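Local coordinates for protein halohydrin dehalogenase (Rhizobium radiobacter, PDB 4IY1) that probably catalyses the reversible elimination of halide from vicinal haloalcohols to form epoxides, and the ring opening of epoxides by nucleophiles such as cyanide, at residues Val84-Ile89 / Lys140-Tyr145. The protein carries 37 engineered substitutions. Numbering follows the deposited sequence.
Sequences VEWRPI and KELSTY. Engineered in segment 84-89: V84 (natural residue Pro), W86 (natural residue Phe), R87 (natural residue Gln).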
loop_
_atom_site.group_PDB
_atom_site.type_symbol
_atom_site.label_atom_id
_atom_site.label_comp_id
_atom_site.label_asym_id
_atom_site.label_seq_id
_atom_site.Cartn_x
_atom_site.Cartn_y
_atom_site.Cartn_z
ATOM N N VAL B 84 -18.116 -16.631 3.182
ATOM C CA VAL B 84 -16.778 -17.214 3.251
ATOM C C VAL B 84 -16.805 -18.577 3.942
ATOM O O VAL B 84 -17.265 -18.700 5.085
ATOM C CB VAL B 84 -15.790 -16.313 4.018
ATOM C CG1 VAL B 84 -16.399 -15.803 5.323
ATOM C CG2 VAL B 84 -14.508 -17.075 4.301
ATOM N N GLU B 85 -16.327 -19.598 3.236
ATOM C CA GLU B 85 -15.985 -20.877 3.849
ATOM C C GLU B 85 -14.584 -21.284 3.411
ATOM O O GLU B 85 -14.336 -21.488 2.219
ATOM C CB GLU B 85 -16.992 -21.959 3.438
ATOM C CG GLU B 85 -18.263 -21.986 4.272
ATOM C CD GLU B 85 -19.519 -21.945 3.423
ATOM O OE1 GLU B 85 -20.622 -21.969 4.006
ATOM O OE2 GLU B 85 -19.410 -21.864 2.177
ATOM N N TRP B 86 -13.676 -21.398 4.376
ATOM C CA TRP B 86 -12.257 -21.628 4.093
ATOM C C TRP B 86 -12.025 -22.924 3.361
ATOM O O TRP B 86 -12.670 -23.929 3.652
ATOM C CB TRP B 86 -11.458 -21.617 5.389
ATOM C CG TRP B 86 -11.888 -20.535 6.358
ATOM C CD1 TRP B 86 -13.115 -20.418 7.017
ATOM C CD2 TRP B 86 -11.089 -19.400 6.836
ATOM N NE1 TRP B 86 -13.126 -19.311 7.838
ATOM C CE2 TRP B 86 -11.948 -18.654 7.771
ATOM C CE3 TRP B 86 -9.799 -18.936 6.588
ATOM C CZ2 TRP B 86 -11.520 -17.506 8.404
ATOM C CZ3 TRP B 86 -9.376 -17.780 7.247
ATOM C CH2 TRP B 86 -10.210 -17.096 8.150
ATOM N N ARG B 87 -11.098 -22.917 2.407
ATOM C CA ARG B 87 -10.853 -24.083 1.554
ATOM C C ARG B 87 -9.582 -23.868 0.745
ATOM O O ARG B 87 -9.213 -22.728 0.457
ATOM C CB ARG B 87 -12.025 -24.324 0.597
ATOM C CG ARG B 87 -13.385 -23.922 1.151
ATOM C CD ARG B 87 -14.518 -24.231 0.181
ATOM N NE ARG B 87 -14.911 -25.635 0.231
ATOM C CZ ARG B 87 -14.501 -26.560 -0.632
ATOM N NH1 ARG B 87 -13.705 -26.232 -1.646
ATOM N NH2 ARG B 87 -14.889 -27.822 -0.479
ATOM N N PRO B 88 -8.895 -24.964 0.389
ATOM C CA PRO B 88 -7.680 -24.872 -0.403
ATOM C C PRO B 88 -8.041 -24.706 -1.871
ATOM O O PRO B 88 -9.130 -25.118 -2.291
ATOM C CB PRO B 88 -6.996 -26.233 -0.170
ATOM C CG PRO B 88 -7.923 -27.032 0.710
ATOM C CD PRO B 88 -9.259 -26.359 0.661
ATOM N N ILE B 89 -7.148 -24.073 -2.630
ATOM C CA ILE B 89 -7.426 -23.681 -4.012
ATOM C C ILE B 89 -7.887 -24.877 -4.856
ATOM O O ILE B 89 -8.904 -24.801 -5.553
ATOM C CB ILE B 89 -6.190 -23.025 -4.671
ATOM C CG1 ILE B 89 -6.405 -22.838 -6.178
ATOM C CG2 ILE B 89 -4.943 -23.854 -4.414
ATOM C CD1 ILE B 89 -6.988 -21.498 -6.555
ATOM N N LYS B 140 -4.918 -17.242 5.354
ATOM C CA LYS B 140 -4.717 -18.229 4.304
ATOM C C LYS B 140 -5.966 -19.068 4.046
ATOM O O LYS B 140 -6.960 -18.952 4.762
ATOM C CB LYS B 140 -3.505 -19.101 4.597
ATOM C CG LYS B 140 -3.326 -19.478 6.061
ATOM C CD LYS B 140 -2.078 -20.329 6.249
ATOM C CE LYS B 140 -2.219 -21.289 7.432
ATOM N NZ LYS B 140 -1.479 -22.572 7.159
ATOM N N GLU B 141 -5.989 -19.756 2.912
ATOM C CA GLU B 141 -7.206 -20.459 2.432
ATOM C C GLU B 141 -8.489 -19.636 2.317
ATOM O O GLU B 141 -9.591 -20.210 2.297
ATOM C CB GLU B 141 -7.493 -21.694 3.275
ATOM C CG GLU B 141 -6.892 -22.948 2.690
ATOM C CD GLU B 141 -6.986 -24.109 3.644
ATOM O OE1 GLU B 141 -5.956 -24.801 3.827
ATOM O OE2 GLU B 141 -8.080 -24.290 4.232
ATOM N N LEU B 142 -8.332 -18.310 2.259
ATOM C CA LEU B 142 -9.434 -17.358 2.141
ATOM C C LEU B 142 -9.407 -16.676 0.754
ATOM O O LEU B 142 -9.892 -15.564 0.586
ATOM C CB LEU B 142 -9.280 -16.294 3.235
ATOM C CG LEU B 142 -10.506 -15.468 3.615
ATOM C CD1 LEU B 142 -11.642 -16.397 3.992
ATOM C CD2 LEU B 142 -10.205 -14.488 4.743
ATOM N N SER B 143 -8.891 -17.373 -0.243
ATOM C CA SER B 143 -8.336 -16.723 -1.423
ATOM C C SER B 143 -9.362 -16.108 -2.385
ATOM O O SER B 143 -9.199 -14.976 -2.843
ATOM C CB SER B 143 -7.403 -17.679 -2.172
ATOM O OG SER B 143 -8.099 -18.362 -3.202
ATOM N N THR B 144 -10.427 -16.832 -2.671
ATOM C CA THR B 144 -11.488 -16.285 -3.502
ATOM C C THR B 144 -12.082 -15.030 -2.866
ATOM O O THR B 144 -12.313 -14.024 -3.547
ATOM C CB THR B 144 -12.629 -17.309 -3.718
ATOM O OG1 THR B 144 -13.102 -17.761 -2.451
ATOM C CG2 THR B 144 -12.147 -18.515 -4.530
ATOM N N TYR B 145 -12.342 -15.089 -1.561
ATOM C CA TYR B 145 -12.918 -13.966 -0.845
ATOM C C TYR B 145 -11.986 -12.742 -0.811
ATOM O O TYR B 145 -12.425 -11.620 -1.015
ATOM C CB TYR B 145 -13.255 -14.381 0.591
ATOM C CG TYR B 145 -13.984 -13.298 1.360
ATOM C CD1 TYR B 145 -13.311 -12.469 2.229
ATOM C CD2 TYR B 145 -15.354 -13.148 1.244
ATOM C CE1 TYR B 145 -13.990 -11.526 2.999
ATOM C CE2 TYR B 145 -16.040 -12.197 1.977
ATOM C CZ TYR B 145 -15.357 -11.416 2.887
ATOM O OH TYR B 145 -16.033 -10.400 3.543
#
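The carbonyl oxygen E141 O receives two groups from the facing loop: the amide N of the engineered R87, in a hydrogen bond of 3.1 Å that is nearly straight (169° at the hydrogen) and lies in the carbonyl plane, and the W86 CA hydrogen, a softer C-H...O contact with 3.5 Å between W86 CA and E141 O. The E141 side chain lies against the R87-P88 peptide, its CG 3.7 Å from P88 N, and its carboxylate stays beside that backbone while OE2 forms a salt bridge with R248 of a third subunit. With an alanine here, the R87-P88 peptide would probably lose the part of its cover given by CG, and R248 of that subunit its acidic mate.

The engineered W86 has CG anti to its carbonyl carbon (chi1 -41°), and the indole reaches across to two neighbours by different sides. L142 CD1 sits over one face, 4.1 Å from the centroid of the six-membered ring in a CH-pi contact; K140 O meets the edge in the ring plane, 3.4 Å from W86 CE3. In this Rossmann-type fold of the short-chain dehydrogenase/reductase superfamily, the contact joins the loop between strand 75-79 and helix 94-122 to the start of helix 143-163, where L142 holds the N-cap position. Toward the helix, the engineered V84 packs its CB 4.2 Å from Y145 CD2, and Y145 OH is hydrogen-bonded to R149 NH2. Other subunits also reach the contact: K140 NZ forms a salt bridge with E165 of the second, and W249 of the third meets the W86 indole edge-to-face.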